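Local structure of PelD (Pseudomonas aeruginosa, 4EU0) at residues A[106-111]-A[137-142]; A[153-158]-A[167-172]; A[216-221]-A[293-298]. The protein binds cyclic di-GMP as an effector in pellicle formation, the present piece comprising its GAF domain and the GGDEF-like domain that follows. One frame throughout, in Å; residues are numbered along the deposited sequence.

Contact 1: residues A[106-111]-A[137-142]; sequences VCVPLV and SLLAIL
Val108, near the middle of strand 106-111, meets Leu139 and Ala140 on helix 133-150, and almost all of the contact passes through its two methyl groups. Its CB points at the helix but stays short of touching it; contact begins one bond further out, where the branches part. CG1, anti to the backbone N (chi1 -165°), reaches straight to the helix backbone. Val108 CG1 comes 4.0 Å from Leu139 O and 4.3 Å from Ala140 CA, lying over the peptide that joins these two residues. The Ala140 methyl stands off to one side, and the valine meets its CA rather than its CB. CG2, anti to the carbonyl carbon, diverges along the helix and packs against the leucine side chain, with Val108 CG2 and Leu139 CG 4.2 Å apart. One valine thus straddles two different surfaces, a stretch of helix backbone and a branched side chain. The backbones are closest at the same place, Val108 CA and Ala140 CA being 6.6 Å apart.

Val106 also points to this helix and touches Phe136; Leu110 reaches it one turn further on, at Ala143 and Ala147, while Pro109 packs on Ile117. The contact therefore belongs to the core of the GAF domain, where a helix lies on one face of the antiparallel sheet. No hydrogen bond crosses between the two segments. Cohesion is by van der Waals packing of the Val108 methyls on a peptide group and on the buried Leu139 side chain, and the fit depends on shape rather than on directional bonding.

Contact 2: residues A[153-158]-A[167-172]; sequences DRRALQ and FSQYLK
Arg155 reaches out of a short 3-10 turn toward helix 162-181, and its guanidinium arrives beside Gln169 and Tyr170. The close part of the contact is confined to this tip. Arg155 NH2 lies 3.3 Å from Gln169 NE2, which sits at the edge of the guanidinium and near its plane. The two side chains cross at about a right angle, with their planar ends 73° apart. An extended run from CG to NE (chi2 and chi3 both 176°) gives Arg155 the length to bridge backbones whose nearest CA atoms, those of Arg155 and Gln169, are 10.8 Å apart. Tyr170 adds a looser touch: its CE2 is 4.4 Å from Arg155 NH2, and the nitrogen approaches the ring obliquely.

The outer side of the turn is exposed: Asp153 and Arg154 pair with each other there, Arg154 NH1 standing 3.3 Å from Asp153 OD2 in a salt bridge that does not involve the helix. Only 64 Å² is buried between the segments.

The turn belongs to the connection between helices 133-150 and 162-181. Arg155 also packs on Ile162 and Arg166, its carbonyl accepts a bond from Gln165, and the Tyr170 hydroxyl bonds Arg11 of helix 2-16 while its ring lies against Val214 and Leu230 of the GGDEF-like sheet.

Contact 3: residues A[216-221]-A[293-298]; sequences LRLRND and DQQVAI
Gln295 NE2 is held by two acceptors, the backbone carbonyl of Arg219 and a water. The bond from Gln295 NE2 to Arg219 O is short, 2.7 Å, with an N-H...O angle of 153°, and the carbonyl oxygen lies almost exactly in the glutamine amide plane. Seen from the acceptor the approach is less regular, the donor being tilted 32° out of the carbonyl plane. The second acceptor, water 1, lies 2.8 Å from Gln295 NE2 and also takes the N-H of Arg219, with Arg219 N 2.9 Å away. Amide, water and the backbone N and O of a single strand residue thus form a closed circuit. At the other end of the amide, Gln295 OE1 accepts from the backbone N of Asn292, which together with the NE2 bonds fixes the rotation of the group.

With CG anti to the carbonyl carbon and the chain extended beyond it (chi2 171°), Gln295 carries NE2 across to Arg219. Apolar packing supports the stem of this side chain. Gln295 CB rests on the forked end of Leu218, 4.0 Å from its CD2 and 4.1 Å from its CD1, and Leu218 CB lies under the amide, 4.1 Å from Gln295 NE2. Further along, Leu216 CD1 comes to 3.6 Å from Gln295 O. The Arg219 side chain leads off elsewhere, its NH1 bonding Gly223 O.

Strand 214-219 is the outermost on its side of the four-stranded antiparallel sheet within this chain. Leu216 and Leu218 form backbone bonds with Leu228 and Val226 of strand 225-231, whereas the N and O of Arg219 turn to the outer edge. The C-terminal segment passes over the face of the sheet at this edge strand, with Val296 packed on Leu285 and Phe286 of helix 280-288, and the Gln295 side chain reaches out to the edge.

Contact 1 lies in the GAF domain, contact 3 in the GGDEF-like domain, on opposite sides of the chain's centre with their own centres 31 Å apart. Contact 2 stands between them in space, 21 Å from contact 1 and 15 Å from contact 3, centre to centre. It touches contact 3 directly: Phe167 CG packs 3.6 Å from Leu216 CG, and Ser168 OG makes a probable hydrogen bond to Ala297 O. None of the three forms the cyclic di-GMP pocket. The Tyr170 side chain is about 10 Å from the bound ligand and about 7 Å from that of Asp213, a pocket residue; the Leu216 side chain is about 11 Å from that of Asp213.

Contact 1: residues A[106-111]-A[137-142]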
ATOM      1  N   VAL A 106      14.380  11.864 -15.484  1.00 26.19           N
ATOM      2  CA  VAL A 106      13.270  10.959 -15.167  1.00 24.91           C
ATOM      3  C   VAL A 106      12.066  11.766 -14.699  1.00 24.17           C
ATOM      4  O   VAL A 106      12.209  12.755 -13.968  1.00 24.58           O
ATOM      5  CB  VAL A 106      13.635   9.925 -14.055  1.00 23.94           C
ATOM      6  CG1 VAL A 106      12.480   8.946 -13.822  1.00 23.63           C
ATOM      7  CG2 VAL A 106      14.873   9.145 -14.406  1.00 25.58           C
ATOM      8  N   CYS A 107      10.883  11.342 -15.140  1.00 23.18           N
ATOM      9  CA  CYS A 107       9.628  11.818 -14.580  1.00 22.45           C
ATOM     10  C   CYS A 107       8.869  10.671 -13.932  1.00 20.73           C
ATOM     11  O   CYS A 107       8.659   9.630 -14.561  1.00 20.10           O
ATOM     12  CB  CYS A 107       8.770  12.452 -15.666  1.00 23.24           C
ATOM     13  SG  CYS A 107       9.279  14.100 -16.065  1.00 27.19           S
ATOM     14  N   VAL A 108       8.465  10.861 -12.676  1.00 19.70           N
ATOM     15  CA  VAL A 108       7.724   9.826 -11.946  1.00 18.58           C
ATOM     16  C   VAL A 108       6.372  10.382 -11.477  1.00 18.94           C
ATOM     17  O   VAL A 108       6.331  11.287 -10.641  1.00 19.35           O
ATOM     18  CB  VAL A 108       8.507   9.261 -10.719  1.00 18.00           C
ATOM     19  CG1 VAL A 108       7.869   7.967 -10.233  1.00 16.91           C
ATOM     20  CG2 VAL A 108       9.978   9.010 -11.058  1.00 17.40           C
ATOM     21  N   PRO A 109       5.262   9.844 -12.015  1.00 18.85           N
ATOM     22  CA  PRO A 109       3.974  10.318 -11.535  1.00 19.24           C
ATOM     23  C   PRO A 109       3.608   9.600 -10.241  1.00 18.33           C
ATOM     24  O   PRO A 109       3.982   8.437 -10.051  1.00 17.51           O
ATOM     25  CB  PRO A 109       3.028   9.906 -12.655  1.00 19.58           C
ATOM     26  CG  PRO A 109       3.607   8.612 -13.143  1.00 19.34           C
ATOM     27  CD  PRO A 109       5.111   8.735 -12.976  1.00 18.99           C
ATOM     28  N   LEU A 110       2.909  10.296  -9.351  1.00 18.62           N
ATOM     29  CA  LEU A 110       2.394   9.685  -8.135  1.00 18.23           C
ATOM     30  C   LEU A 110       0.925   9.385  -8.399  1.00 18.17           C
ATOM     31  O   LEU A 110       0.091  10.296  -8.496  1.00 19.64           O
ATOM     32  CB  LEU A 110       2.582  10.613  -6.925  1.00 18.81           C
ATOM     33  CG  LEU A 110       3.958  10.821  -6.288  1.00 18.77           C
ATOM     34  CD1 LEU A 110       4.982  11.521  -7.200  1.00 19.46           C
ATOM     35  CD2 LEU A 110       3.772  11.624  -5.017  1.00 20.01           C
ATOM     36  N   VAL A 111       0.632   8.100  -8.574  1.00 17.30           N
ATOM     37  CA  VAL A 111      -0.670   7.650  -9.057  1.00 17.36           C
ATOM     38  C   VAL A 111      -1.328   6.764  -8.005  1.00 17.02           C
ATOM     39  O   VAL A 111      -0.738   5.768  -7.577  1.00 16.34           O
ATOM     40  CB  VAL A 111      -0.539   6.850 -10.382  1.00 17.15           C
ATOM     41  CG1 VAL A 111      -1.907   6.585 -10.995  1.00 17.30           C
ATOM     42  CG2 VAL A 111       0.346   7.576 -11.392  1.00 17.77           C
ATOM     43  N   SER A 137      12.300   1.264 -10.668  1.00 21.28           N
ATOM     44  CA  SER A 137      11.273   0.426 -10.053  1.00 21.01           C
ATOM     45  C   SER A 137      11.020   0.870  -8.621  1.00 20.28           C
ATOM     46  O   SER A 137       9.878   0.992  -8.204  1.00 19.25           O
ATOM     47  CB  SER A 137      11.647  -1.060 -10.115  1.00 22.25           C
ATOM     48  OG  SER A 137      11.699  -1.498 -11.467  1.00 24.51           O
ATOM     49  N   LEU A 138      12.084   1.155  -7.878  1.00 20.77           N
ATOM     50  CA  LEU A 138      11.917   1.593  -6.496  1.00 20.30           C
ATOM     51  C   LEU A 138      11.206   2.956  -6.393  1.00 19.29           C
ATOM     52  O   LEU A 138      10.372   3.155  -5.523  1.00 18.25           O
ATOM     53  CB  LEU A 138      13.267   1.558  -5.780  1.00 22.31           C
ATOM     54  CG  LEU A 138      13.773   2.636  -4.839  1.00 24.55           C
ATOM     55  CD1 LEU A 138      14.786   2.013  -3.883  1.00 27.61           C
ATOM     56  CD2 LEU A 138      14.438   3.697  -5.694  1.00 27.60           C
ATOM     57  N   LEU A 139      11.544   3.879  -7.291  1.00 19.21           N
ATOM     58  CA  LEU A 139      10.875   5.182  -7.366  1.00 18.90           C
ATOM     59  C   LEU A 139       9.379   5.036  -7.667  1.00 17.60           C
ATOM     60  O   LEU A 139       8.527   5.687  -7.037  1.00 16.75           O
ATOM     61  CB  LEU A 139      11.535   6.033  -8.452  1.00 20.00           C
ATOM     62  CG  LEU A 139      12.448   7.225  -8.127  1.00 22.51           C
ATOM     63  CD1 LEU A 139      13.001   7.237  -6.718  1.00 23.54           C
ATOM     64  CD2 LEU A 139      13.552   7.343  -9.164  1.00 22.41           C
ATOM     65  N   ALA A 140       9.065   4.159  -8.619  1.00 16.62           N
ATOM     66  CA  ALA A 140       7.678   3.901  -9.004  1.00 16.08           C
ATOM     67  C   ALA A 140       6.897   3.253  -7.859  1.00 15.20           C
ATOM     68  O   ALA A 140       5.760   3.643  -7.580  1.00 14.43           O
ATOM     69  CB  ALA A 140       7.620   3.043 -10.266  1.00 15.84           C
ATOM     70  N   ILE A 141       7.526   2.303  -7.174  1.00 14.97           N
ATOM     71  CA  ILE A 141       6.897   1.634  -6.025  1.00 14.59           C
ATOM     72  C   ILE A 141       6.568   2.647  -4.941  1.00 14.50           C
ATOM     73  O   ILE A 141       5.442   2.701  -4.447  1.00 15.42           O
ATOM     74  CB  ILE A 141       7.784   0.519  -5.429  1.00 14.35           C
ATOM     75  CG1 ILE A 141       7.959  -0.612  -6.451  1.00 15.75           C
ATOM     76  CG2 ILE A 141       7.190   0.030  -4.068  1.00 13.69           C
ATOM     77  CD1 ILE A 141       9.094  -1.572  -6.129  1.00 15.73           C
ATOM     78  N   LEU A 142       7.544   3.468  -4.587  1.00 15.02           N
ATOM     79  CA  LEU A 142       7.350   4.468  -3.551  1.00 15.52           C
ATOM     80  C   LEU A 142       6.282   5.495  -3.944  1.00 15.34           C
ATOM     81  O   LEU A 142       5.421   5.834  -3.132  1.00 15.40           O
ATOM     82  CB  LEU A 142       8.687   5.142  -3.211  1.00 16.39           C
ATOM     83  CG  LEU A 142       8.821   6.149  -2.066  1.00 19.79           C
ATOM     84  CD1 LEU A 142       8.442   5.560  -0.700  1.00 20.97           C
ATOM     85  CD2 LEU A 142      10.249   6.694  -2.040  1.00 22.33           C
TER

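Contact 2: residues A[153-158]-A[167-172]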
ATOM      1  N   ASP A 153      -8.061  11.802   2.866  1.00 36.21           N
ATOM      2  CA  ASP A 153      -9.009  12.913   2.988  1.00 38.00           C
ATOM      3  C   ASP A 153     -10.276  12.725   2.134  1.00 38.09           C
ATOM      4  O   ASP A 153     -11.090  13.647   2.016  1.00 40.41           O
ATOM      5  CB  ASP A 153      -8.325  14.248   2.652  1.00 39.46           C
ATOM      6  CG  ASP A 153      -7.853  14.332   1.198  1.00 39.14           C
ATOM      7  OD1 ASP A 153      -7.746  13.283   0.521  1.00 37.93           O
ATOM      8  OD2 ASP A 153      -7.580  15.461   0.731  1.00 41.35           O
ATOM      9  N   ARG A 154     -10.427  11.541   1.539  1.00 35.83           N
ATOM     10  CA  ARG A 154     -11.563  11.241   0.658  1.00 35.42           C
ATOM     11  C   ARG A 154     -12.511  10.194   1.245  1.00 34.45           C
ATOM     12  O   ARG A 154     -13.637  10.019   0.763  1.00 34.98           O
ATOM     13  CB  ARG A 154     -11.076  10.785  -0.726  1.00 34.63           C
ATOM     14  CG  ARG A 154     -10.405  11.872  -1.576  1.00 35.42           C
ATOM     15  CD  ARG A 154     -11.364  13.012  -1.894  1.00 38.39           C
ATOM     16  NE  ARG A 154     -10.911  13.831  -3.021  1.00 39.27           N
ATOM     17  CZ  ARG A 154     -10.161  14.925  -2.919  1.00 41.45           C
ATOM     18  NH1 ARG A 154      -9.750  15.354  -1.732  1.00 42.86           N
ATOM     19  NH2 ARG A 154      -9.815  15.592  -4.015  1.00 41.89           N
ATOM     20  N   ARG A 155     -12.053   9.518   2.297  1.00 32.61           N
ATOM     21  CA  ARG A 155     -12.834   8.482   2.969  1.00 31.75           C
ATOM     22  C   ARG A 155     -14.138   9.024   3.547  1.00 32.89           C
ATOM     23  O   ARG A 155     -15.121   8.289   3.670  1.00 32.49           O
ATOM     24  CB  ARG A 155     -12.002   7.819   4.065  1.00 30.55           C
ATOM     25  CG  ARG A 155     -10.828   7.029   3.517  1.00 30.69           C
ATOM     26  CD  ARG A 155      -9.944   6.457   4.605  1.00 33.63           C
ATOM     27  NE  ARG A 155      -8.899   5.633   4.006  1.00 34.77           N
ATOM     28  CZ  ARG A 155      -7.720   5.367   4.563  1.00 35.83           C
ATOM     29  NH1 ARG A 155      -7.411   5.860   5.757  1.00 37.76           N
ATOM     30  NH2 ARG A 155      -6.848   4.608   3.913  1.00 34.48           N
ATOM     31  N   ALA A 156     -14.134  10.317   3.874  1.00 33.89           N
ATOM     32  CA  ALA A 156     -15.265  11.001   4.502  1.00 35.64           C
ATOM     33  C   ALA A 156     -16.508  11.111   3.614  1.00 36.96           C
ATOM     34  O   ALA A 156     -17.585  11.462   4.101  1.00 38.18           O
ATOM     35  CB  ALA A 156     -14.838  12.390   4.972  1.00 37.12           C
ATOM     36  N   LEU A 157     -16.357  10.827   2.320  1.00 36.18           N
ATOM     37  CA  LEU A 157     -17.491  10.891   1.388  1.00 38.23           C
ATOM     38  C   LEU A 157     -17.844   9.545   0.743  1.00 36.79           C
ATOM     39  O   LEU A 157     -18.455   9.495  -0.334  1.00 37.81           O
ATOM     40  CB  LEU A 157     -17.274  11.991   0.338  1.00 39.46           C
ATOM     41  CG  LEU A 157     -18.045  13.316   0.423  1.00 43.63           C
ATOM     42  CD1 LEU A 157     -18.394  13.780   1.847  1.00 45.29           C
ATOM     43  CD2 LEU A 157     -17.301  14.408  -0.332  1.00 44.27           C
ATOM     44  N   GLN A 158     -17.467   8.465   1.425  1.00 34.49           N
ATOM     45  CA  GLN A 158     -17.812   7.098   1.019  1.00 33.30           C
ATOM     46  C   GLN A 158     -18.578   6.396   2.149  1.00 32.76           C
ATOM     47  O   GLN A 158     -18.307   6.630   3.337  1.00 32.61           O
ATOM     48  CB  GLN A 158     -16.546   6.321   0.585  1.00 31.28           C
ATOM     49  CG  GLN A 158     -15.816   6.972  -0.618  1.00 33.08           C
ATOM     50  CD  GLN A 158     -14.579   6.230  -1.112  1.00 34.02           C
ATOM     51  OE1 GLN A 158     -14.625   5.038  -1.419  1.00 34.63           O
ATOM     52  NE2 GLN A 158     -13.471   6.952  -1.227  1.00 35.40           N
ATOM     53  N   PHE A 167      -8.811  -1.410   3.845  1.00 12.47           N
ATOM     54  CA  PHE A 167      -8.486  -2.778   3.474  1.00 12.03           C
ATOM     55  C   PHE A 167      -8.520  -2.896   1.952  1.00 12.20           C
ATOM     56  O   PHE A 167      -7.589  -3.427   1.363  1.00 12.50           O
ATOM     57  CB  PHE A 167      -9.449  -3.779   4.113  1.00 11.95           C
ATOM     58  CG  PHE A 167      -9.052  -5.203   3.882  1.00 12.40           C
ATOM     59  CD1 PHE A 167      -8.175  -5.834   4.756  1.00 12.80           C
ATOM     60  CD2 PHE A 167      -9.534  -5.899   2.775  1.00 13.34           C
ATOM     61  CE1 PHE A 167      -7.785  -7.154   4.530  1.00 13.07           C
ATOM     62  CE2 PHE A 167      -9.143  -7.213   2.543  1.00 14.64           C
ATOM     63  CZ  PHE A 167      -8.280  -7.832   3.430  1.00 12.98           C
ATOM     64  N   SER A 168      -9.597  -2.402   1.346  1.00 13.40           N
ATOM     65  CA  SER A 168      -9.778  -2.414  -0.104  1.00 14.21           C
ATOM     66  C   SER A 168      -8.623  -1.728  -0.836  1.00 13.74           C
ATOM     67  O   SER A 168      -8.042  -2.283  -1.776  1.00 13.35           O
ATOM     68  CB  SER A 168     -11.110  -1.742  -0.464  1.00 15.94           C
ATOM     69  OG  SER A 168     -11.376  -1.877  -1.842  1.00 19.90           O
ATOM     70  N   GLN A 169      -8.288  -0.518  -0.400  1.00 13.57           N
ATOM     71  CA  GLN A 169      -7.168   0.207  -0.990  1.00 13.80           C
ATOM     72  C   GLN A 169      -5.838  -0.540  -0.872  1.00 12.39           C
ATOM     73  O   GLN A 169      -5.153  -0.723  -1.860  1.00 12.10           O
ATOM     74  CB  GLN A 169      -7.044   1.611  -0.398  1.00 14.94           C
ATOM     75  CG  GLN A 169      -5.902   2.417  -1.015  1.00 17.03           C
ATOM     76  CD  GLN A 169      -5.634   3.727  -0.295  1.00 22.19           C
ATOM     77  OE1 GLN A 169      -5.521   4.784  -0.928  1.00 22.70           O
ATOM     78  NE2 GLN A 169      -5.523   3.664   1.033  1.00 21.33           N
ATOM     79  N   TYR A 170      -5.478  -0.960   0.343  1.00 11.69           N
ATOM     80  CA  TYR A 170      -4.232  -1.667   0.571  1.00 11.07           C
ATOM     81  C   TYR A 170      -4.145  -2.973  -0.225  1.00 11.22           C
ATOM     82  O   TYR A 170      -3.098  -3.295  -0.770  1.00 11.44           O
ATOM     83  CB  TYR A 170      -4.023  -1.931   2.073  1.00 10.73           C
ATOM     84  CG  TYR A 170      -3.542  -0.758   2.912  1.00 11.28           C
ATOM     85  CD1 TYR A 170      -2.565  -0.951   3.901  1.00 11.81           C
ATOM     86  CD2 TYR A 170      -4.063   0.531   2.749  1.00 14.05           C
ATOM     87  CE1 TYR A 170      -2.119   0.115   4.704  1.00 12.76           C
ATOM     88  CE2 TYR A 170      -3.613   1.605   3.551  1.00 14.36           C
ATOM     89  CZ  TYR A 170      -2.650   1.376   4.526  1.00 13.31           C
ATOM     90  OH  TYR A 170      -2.198   2.407   5.314  1.00 14.33           O
ATOM     91  N   LEU A 171      -5.252  -3.711  -0.292  1.00 11.33           N
ATOM     92  CA  LEU A 171      -5.290  -4.941  -1.084  1.00 11.40           C
ATOM     93  C   LEU A 171      -5.035  -4.658  -2.563  1.00 11.79           C
ATOM     94  O   LEU A 171      -4.240  -5.349  -3.196  1.00 12.05           O
ATOM     95  CB  LEU A 171      -6.622  -5.673  -0.894  1.00 11.88           C
ATOM     96  CG  LEU A 171      -6.824  -6.952  -1.725  1.00 11.99           C
ATOM     97  CD1 LEU A 171      -5.764  -8.001  -1.436  1.00 12.70           C
ATOM     98  CD2 LEU A 171      -8.221  -7.491  -1.432  1.00 14.26           C
ATOM     99  N   LYS A 172      -5.678  -3.632  -3.106  1.00 12.13           N
ATOM    100  CA  LYS A 172      -5.469  -3.322  -4.528  1.00 12.81           C
ATOM    101  C   LYS A 172      -4.028  -2.915  -4.765  1.00 12.30           C
ATOM    102  O   LYS A 172      -3.407  -3.346  -5.728  1.00 12.99           O
ATOM    103  CB  LYS A 172      -6.417  -2.234  -5.022  1.00 13.83           C
ATOM    104  CG  LYS A 172      -6.366  -2.076  -6.535  1.00 14.29           C
ATOM    105  CD  LYS A 172      -7.367  -1.056  -7.046  1.00 17.22           C
ATOM    106  CE  LYS A 172      -7.320  -1.006  -8.563  1.00 20.44           C
ATOM    107  NZ  LYS A 172      -8.363  -0.112  -9.135  1.00 22.05           N
TER

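Contact 3: residues A[216-221]-A[293-298]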
ATOM      1  N   LEU A 216      -9.951  -7.043   8.231  1.00 14.55           N
ATOM      2  CA  LEU A 216     -11.389  -6.943   8.034  1.00 16.34           C
ATOM      3  C   LEU A 216     -12.099  -7.972   8.903  1.00 16.94           C
ATOM      4  O   LEU A 216     -11.769  -9.161   8.870  1.00 15.87           O
ATOM      5  CB  LEU A 216     -11.767  -7.200   6.573  1.00 17.87           C
ATOM      6  CG  LEU A 216     -12.111  -6.089   5.589  1.00 19.56           C
ATOM      7  CD1 LEU A 216     -12.992  -6.645   4.469  1.00 19.94           C
ATOM      8  CD2 LEU A 216     -12.799  -4.915   6.276  1.00 19.90           C
ATOM      9  N   ARG A 217     -13.077  -7.505   9.673  1.00 17.78           N
ATOM     10  CA  ARG A 217     -13.883  -8.370  10.531  1.00 18.53           C
ATOM     11  C   ARG A 217     -15.198  -8.645   9.818  1.00 19.41           C
ATOM     12  O   ARG A 217     -15.986  -7.719   9.570  1.00 20.61           O
ATOM     13  CB  ARG A 217     -14.137  -7.695  11.885  1.00 19.46           C
ATOM     14  CG  ARG A 217     -12.870  -7.161  12.561  1.00 21.42           C
ATOM     15  CD  ARG A 217     -13.153  -6.061  13.593  1.00 25.76           C
ATOM     16  NE  ARG A 217     -13.851  -4.906  13.019  1.00 29.78           N
ATOM     17  CZ  ARG A 217     -14.040  -3.745  13.642  1.00 32.77           C
ATOM     18  NH1 ARG A 217     -13.563  -3.551  14.867  1.00 35.11           N
ATOM     19  NH2 ARG A 217     -14.699  -2.765  13.033  1.00 34.03           N
ATOM     20  N   LEU A 218     -15.426  -9.911   9.473  1.00 18.54           N
ATOM     21  CA  LEU A 218     -16.576 -10.289   8.655  1.00 19.59           C
ATOM     22  C   LEU A 218     -17.295 -11.499   9.225  1.00 19.45           C
ATOM     23  O   LEU A 218     -16.772 -12.196  10.093  1.00 18.25           O
ATOM     24  CB  LEU A 218     -16.120 -10.608   7.221  1.00 19.52           C
ATOM     25  CG  LEU A 218     -15.406  -9.512   6.422  1.00 19.81           C
ATOM     26  CD1 LEU A 218     -14.855 -10.084   5.139  1.00 20.10           C
ATOM     27  CD2 LEU A 218     -16.334  -8.344   6.139  1.00 20.10           C
ATOM     28  N   ARG A 219     -18.512 -11.727   8.737  1.00 20.94           N
ATOM     29  CA  ARG A 219     -19.224 -12.974   8.974  1.00 21.72           C
ATOM     30  C   ARG A 219     -19.417 -13.653   7.627  1.00 22.60           C
ATOM     31  O   ARG A 219     -19.894 -13.026   6.690  1.00 23.52           O
ATOM     32  CB  ARG A 219     -20.582 -12.706   9.633  1.00 23.26           C
ATOM     33  CG  ARG A 219     -20.486 -12.174  11.058  1.00 24.06           C
ATOM     34  CD  ARG A 219     -20.304 -13.316  12.055  1.00 23.46           C
ATOM     35  NE  ARG A 219     -20.303 -12.853  13.443  1.00 22.76           N
ATOM     36  CZ  ARG A 219     -20.553 -13.631  14.492  1.00 23.56           C
ATOM     37  NH1 ARG A 219     -20.845 -14.916  14.318  1.00 22.23           N
ATOM     38  NH2 ARG A 219     -20.522 -13.122  15.718  1.00 23.59           N
ATOM     39  N   ASN A 220     -19.045 -14.924   7.518  1.00 22.59           N
ATOM     40  CA  ASN A 220     -19.232 -15.631   6.247  1.00 23.79           C
ATOM     41  C   ASN A 220     -20.642 -16.213   6.070  1.00 25.66           C
ATOM     42  O   ASN A 220     -21.514 -16.018   6.923  1.00 26.07           O
ATOM     43  CB  ASN A 220     -18.126 -16.675   6.004  1.00 23.20           C
ATOM     44  CG  ASN A 220     -18.260 -17.928   6.864  1.00 23.63           C
ATOM     45  OD1 ASN A 220     -19.240 -18.127   7.593  1.00 23.17           O
ATOM     46  ND2 ASN A 220     -17.253 -18.790   6.779  1.00 24.61           N
ATOM     47  N   ASP A 221     -20.855 -16.921   4.964  1.00 27.06           N
ATOM     48  CA  ASP A 221     -22.178 -17.451   4.624  1.00 29.70           C
ATOM     49  C   ASP A 221     -22.659 -18.575   5.551  1.00 30.10           C
ATOM     50  O   ASP A 221     -23.828 -18.960   5.506  1.00 31.56           O
ATOM     51  CB  ASP A 221     -22.218 -17.895   3.153  1.00 31.38           C
ATOM     52  CG  ASP A 221     -21.294 -19.070   2.862  1.00 32.32           C
ATOM     53  OD1 ASP A 221     -20.444 -19.416   3.714  1.00 32.17           O
ATOM     54  OD2 ASP A 221     -21.431 -19.656   1.767  1.00 36.94           O
ATOM     55  N   ASP A 293     -18.881 -10.330  -2.784  1.00 34.03           N
ATOM     56  CA  ASP A 293     -18.390  -9.070  -3.347  1.00 34.59           C
ATOM     57  C   ASP A 293     -18.904  -7.816  -2.633  1.00 34.94           C
ATOM     58  O   ASP A 293     -18.414  -6.713  -2.883  1.00 34.78           O
ATOM     59  CB  ASP A 293     -18.695  -9.002  -4.854  1.00 36.55           C
ATOM     60  CG  ASP A 293     -20.183  -9.104  -5.164  1.00 39.47           C
ATOM     61  OD1 ASP A 293     -20.929  -9.766  -4.408  1.00 41.72           O
ATOM     62  OD2 ASP A 293     -20.605  -8.532  -6.186  1.00 41.73           O
ATOM     63  N   GLN A 294     -19.883  -7.987  -1.746  1.00 35.74           N
ATOM     64  CA  GLN A 294     -20.382  -6.877  -0.936  1.00 36.35           C
ATOM     65  C   GLN A 294     -19.493  -6.650   0.284  1.00 34.73           C
ATOM     66  O   GLN A 294     -19.487  -5.560   0.863  1.00 34.46           O
ATOM     67  CB  GLN A 294     -21.837  -7.110  -0.508  1.00 38.44           C
ATOM     68  CG  GLN A 294     -22.812  -7.437  -1.652  1.00 41.37           C
ATOM     69  CD  GLN A 294     -22.908  -6.351  -2.727  1.00 44.82           C
ATOM     70  OE1 GLN A 294     -22.696  -5.162  -2.465  1.00 45.69           O
ATOM     71  NE2 GLN A 294     -23.244  -6.763  -3.946  1.00 46.81           N
ATOM     72  N   GLN A 295     -18.735  -7.684   0.650  1.00 33.30           N
ATOM     73  CA  GLN A 295     -17.858  -7.668   1.821  1.00 32.13           C
ATOM     74  C   GLN A 295     -16.415  -7.298   1.481  1.00 31.14           C
ATOM     75  O   GLN A 295     -15.767  -6.546   2.217  1.00 30.51           O
ATOM     76  CB  GLN A 295     -17.881  -9.034   2.514  1.00 31.51           C
ATOM     77  CG  GLN A 295     -19.185  -9.356   3.212  1.00 32.52           C
ATOM     78  CD  GLN A 295     -19.242 -10.787   3.704  1.00 33.23           C
ATOM     79  OE1 GLN A 295     -19.079 -11.733   2.929  1.00 33.68           O
ATOM     80  NE2 GLN A 295     -19.491 -10.954   4.995  1.00 31.74           N
ATOM     81  N   VAL A 296     -15.908  -7.840   0.375  1.00 31.65           N
ATOM     82  CA  VAL A 296     -14.563  -7.511  -0.099  1.00 31.10           C
ATOM     83  C   VAL A 296     -14.573  -7.261  -1.607  1.00 32.57           C
ATOM     84  O   VAL A 296     -15.097  -8.067  -2.374  1.00 32.83           O
ATOM     85  CB  VAL A 296     -13.511  -8.597   0.311  1.00 30.25           C
ATOM     86  CG1 VAL A 296     -13.897  -9.974  -0.222  1.00 31.58           C
ATOM     87  CG2 VAL A 296     -12.107  -8.201  -0.131  1.00 29.40           C
ATOM     88  N   ALA A 297     -14.007  -6.123  -2.005  1.00 33.05           N
ATOM     89  CA  ALA A 297     -13.927  -5.713  -3.407  1.00 35.24           C
ATOM     90  C   ALA A 297     -12.763  -4.739  -3.565  1.00 35.42           C
ATOM     91  O   ALA A 297     -12.422  -4.032  -2.613  1.00 34.75           O
ATOM     92  CB  ALA A 297     -15.229  -5.063  -3.853  1.00 36.58           C
ATOM     93  N   ILE A 298     -12.174  -4.705  -4.764  1.00 37.23           N
ATOM     94  CA  ILE A 298     -10.952  -3.914  -5.066  1.00 38.18           C
ATOM     95  C   ILE A 298      -9.731  -4.292  -4.205  1.00 37.60           C
ATOM     96  O   ILE A 298      -9.106  -5.336  -4.397  1.00 37.88           O
ATOM     97  CB  ILE A 298     -11.207  -2.370  -5.080  1.00 39.56           C
ATOM     98  CG1 ILE A 298     -11.521  -1.908  -6.502  1.00 41.00           C
ATOM     99  CG2 ILE A 298      -9.998  -1.578  -4.517  1.00 38.96           C
ATOM    100  CD1 ILE A 298     -11.692  -0.411  -6.662  1.00 44.71           C
TER
HETATM  101  O   HOH W   1     -19.737  -9.468   7.299  1.00 15.62           O